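Local coordinates for aldehyde dehydrogenase family protein (PDB 6X9L), which oxidises long-chain aliphatic aldehydes such as octanal, probably to the corresponding carboxylic acids, with NAD+ as the electron acceptor, at residues Gln196-Asp200 and Ala201-Pro205. The protein carries 1 engineered substitution. Sequence-based numbering, arbitrary orientation.
Sequences QLVHD and AGLPP
Val198 O takes two backbone N-H groups as the chain leaves helix 188-201. Leu203 N reaches it at 3.3 Å along a nearly straight bond (N-H...O angle 164°). Gly202 N adds a weak, bent bond to the same oxygen. The stronger bond of Gly202 N goes to His199 O, 3.1 Å away, from above the carbonyl plane. Ala201 N, one residue back, gives the i to i-4 bond to Leu197 O at 2.9 Å. With the positive phi of Gly202 (102°), the bonds Leu203 N to Val198 O and Gly202 N to His199 O make a Schellman motif. The apolar contact of the motif joins Val198 and Leu203, which lie side by side and point the same way, with Val198 CG2 4.0 Å from Leu203 CD2. Leu203 CG is anti to the backbone N (chi1 -166°), and chi2 then sets CD2 beside the valine. Both side chains rest on Phe208 of strand 208-210, to which this loop leads in the NAD-binding, Rossmann-like part of the fold. Leu197 and Ala201 pack against helix 75-91. Gln196 NE2 donates to Asp200 OD1 at 3.2 Å, from above the carboxylate plane. Asp200 OD2 salt-bridges Arg92, and His199 ND1 is hydrogen-bonded to Tyr20 OH.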
ATOM      1  N   GLN A 196     -12.877  26.565  -8.067  1.00 49.38           N
ATOM      2  CA  GLN A 196     -13.922  27.286  -8.786  1.00 49.61           C
ATOM      3  C   GLN A 196     -14.340  26.529 -10.035  1.00 49.70           C
ATOM      4  O   GLN A 196     -15.522  26.511 -10.396  1.00 49.75           O
ATOM      5  CB  GLN A 196     -13.424  28.676  -9.165  1.00 50.17           C
ATOM      6  CG  GLN A 196     -14.511  29.572  -9.709  1.00 50.61           C
ATOM      7  CD  GLN A 196     -15.651  29.706  -8.734  1.00 50.47           C
ATOM      8  OE1 GLN A 196     -15.454  30.144  -7.592  1.00 50.51           O
ATOM      9  NE2 GLN A 196     -16.854  29.306  -9.164  1.00 50.36           N
ATOM     10  N   LEU A 197     -13.368  25.888 -10.694  1.00 39.54           N
ATOM     11  CA  LEU A 197     -13.598  25.197 -11.957  1.00 39.93           C
ATOM     12  C   LEU A 197     -14.456  23.948 -11.772  1.00 39.62           C
ATOM     13  O   LEU A 197     -15.382  23.704 -12.559  1.00 39.98           O
ATOM     14  CB  LEU A 197     -12.250  24.839 -12.599  1.00 40.43           C
ATOM     15  CG  LEU A 197     -12.262  24.223 -14.000  1.00 41.15           C
ATOM     16  CD1 LEU A 197     -11.092  24.751 -14.817  1.00 41.95           C
ATOM     17  CD2 LEU A 197     -12.219  22.716 -13.916  1.00 41.04           C
ATOM     18  N   VAL A 198     -14.145  23.115 -10.765  1.00 36.51           N
ATOM     19  CA  VAL A 198     -15.004  21.950 -10.530  1.00 36.36           C
ATOM     20  C   VAL A 198     -16.387  22.402 -10.064  1.00 36.27           C
ATOM     21  O   VAL A 198     -17.393  21.765 -10.391  1.00 36.58           O
ATOM     22  CB  VAL A 198     -14.382  20.929  -9.542  1.00 35.99           C
ATOM     23  CG1 VAL A 198     -12.906  20.589  -9.916  1.00 36.16           C
ATOM     24  CG2 VAL A 198     -14.502  21.394  -8.104  1.00 35.44           C
ATOM     25  N   HIS A 199     -16.475  23.506  -9.325  1.00 44.37           N
ATOM     26  CA  HIS A 199     -17.787  24.041  -8.974  1.00 44.50           C
ATOM     27  C   HIS A 199     -18.601  24.353 -10.225  1.00 44.89           C
ATOM     28  O   HIS A 199     -19.742  23.891 -10.376  1.00 45.00           O
ATOM     29  CB  HIS A 199     -17.642  25.296  -8.121  1.00 44.63           C
ATOM     30  CG  HIS A 199     -18.951  25.934  -7.784  1.00 44.97           C
ATOM     31  ND1 HIS A 199     -19.815  25.401  -6.850  1.00 44.93           N
ATOM     32  CD2 HIS A 199     -19.562  27.038  -8.277  1.00 45.37           C
ATOM     33  CE1 HIS A 199     -20.893  26.157  -6.768  1.00 45.28           C
ATOM     34  NE2 HIS A 199     -20.767  27.155  -7.627  1.00 45.53           N
ATOM     35  N   ASP A 200     -18.023  25.147 -11.131  1.00 50.00           N
ATOM     36  CA  ASP A 200     -18.694  25.517 -12.371  1.00 50.48           C
ATOM     37  C   ASP A 200     -18.972  24.306 -13.256  1.00 50.82           C
ATOM     38  O   ASP A 200     -19.954  24.294 -14.005  1.00 51.20           O
ATOM     39  CB  ASP A 200     -17.847  26.550 -13.113  1.00 50.87           C
ATOM     40  CG  ASP A 200     -17.789  27.890 -12.393  1.00 50.99           C
ATOM     41  OD1 ASP A 200     -18.664  28.156 -11.542  1.00 50.92           O
ATOM     42  OD2 ASP A 200     -16.879  28.692 -12.684  1.00 51.32           O
ATOM     43  N   ALA A 201     -18.140  23.268 -13.173  1.00 57.37           N
ATOM     44  CA  ALA A 201     -18.330  22.074 -13.986  1.00 57.88           C
ATOM     45  C   ALA A 201     -19.513  21.222 -13.533  1.00 57.74           C
ATOM     46  O   ALA A 201     -19.939  20.344 -14.291  1.00 58.26           O
ATOM     47  CB  ALA A 201     -17.044  21.235 -13.987  1.00 57.97           C
ATOM     48  N   GLY A 202     -20.033  21.442 -12.330  1.00 55.58           N
ATOM     49  CA  GLY A 202     -21.194  20.720 -11.844  1.00 55.60           C
ATOM     50  C   GLY A 202     -20.942  19.592 -10.857  1.00 55.38           C
ATOM     51  O   GLY A 202     -21.757  18.667 -10.782  1.00 55.73           O
ATOM     52  N   LEU A 203     -19.858  19.631 -10.110  1.00 42.20           N
ATOM     53  CA  LEU A 203     -19.555  18.533  -9.205  1.00 41.97           C
ATOM     54  C   LEU A 203     -20.382  18.676  -7.932  1.00 41.76           C
ATOM     55  O   LEU A 203     -20.323  19.718  -7.281  1.00 41.49           O
ATOM     56  CB  LEU A 203     -18.069  18.532  -8.883  1.00 41.66           C
ATOM     57  CG  LEU A 203     -17.440  17.319  -8.214  1.00 41.60           C
ATOM     58  CD1 LEU A 203     -17.398  16.120  -9.162  1.00 42.26           C
ATOM     59  CD2 LEU A 203     -16.055  17.726  -7.762  1.00 41.17           C
ATOM     60  N   PRO A 204     -21.127  17.648  -7.529  1.00 46.04           N
ATOM     61  CA  PRO A 204     -22.056  17.816  -6.412  1.00 46.06           C
ATOM     62  C   PRO A 204     -21.340  18.281  -5.167  1.00 45.72           C
ATOM     63  O   PRO A 204     -20.206  17.856  -4.880  1.00 45.53           O
ATOM     64  CB  PRO A 204     -22.642  16.405  -6.229  1.00 46.44           C
ATOM     65  CG  PRO A 204     -22.377  15.685  -7.508  1.00 46.73           C
ATOM     66  CD  PRO A 204     -21.076  16.254  -8.008  1.00 46.48           C
ATOM     67  N   PRO A 205     -21.992  19.112  -4.351  1.00 47.38           N
ATOM     68  CA  PRO A 205     -21.409  19.561  -3.080  1.00 47.35           C
ATOM     69  C   PRO A 205     -20.815  18.429  -2.261  1.00 47.54           C
ATOM     70  O   PRO A 205     -21.458  17.407  -2.020  1.00 47.95           O
ATOM     71  CB  PRO A 205     -22.608  20.169  -2.353  1.00 47.64           C
ATOM     72  CG  PRO A 205     -23.500  20.600  -3.435  1.00 47.67           C
ATOM     73  CD  PRO A 205     -23.368  19.599  -4.521  1.00 47.62           C
TER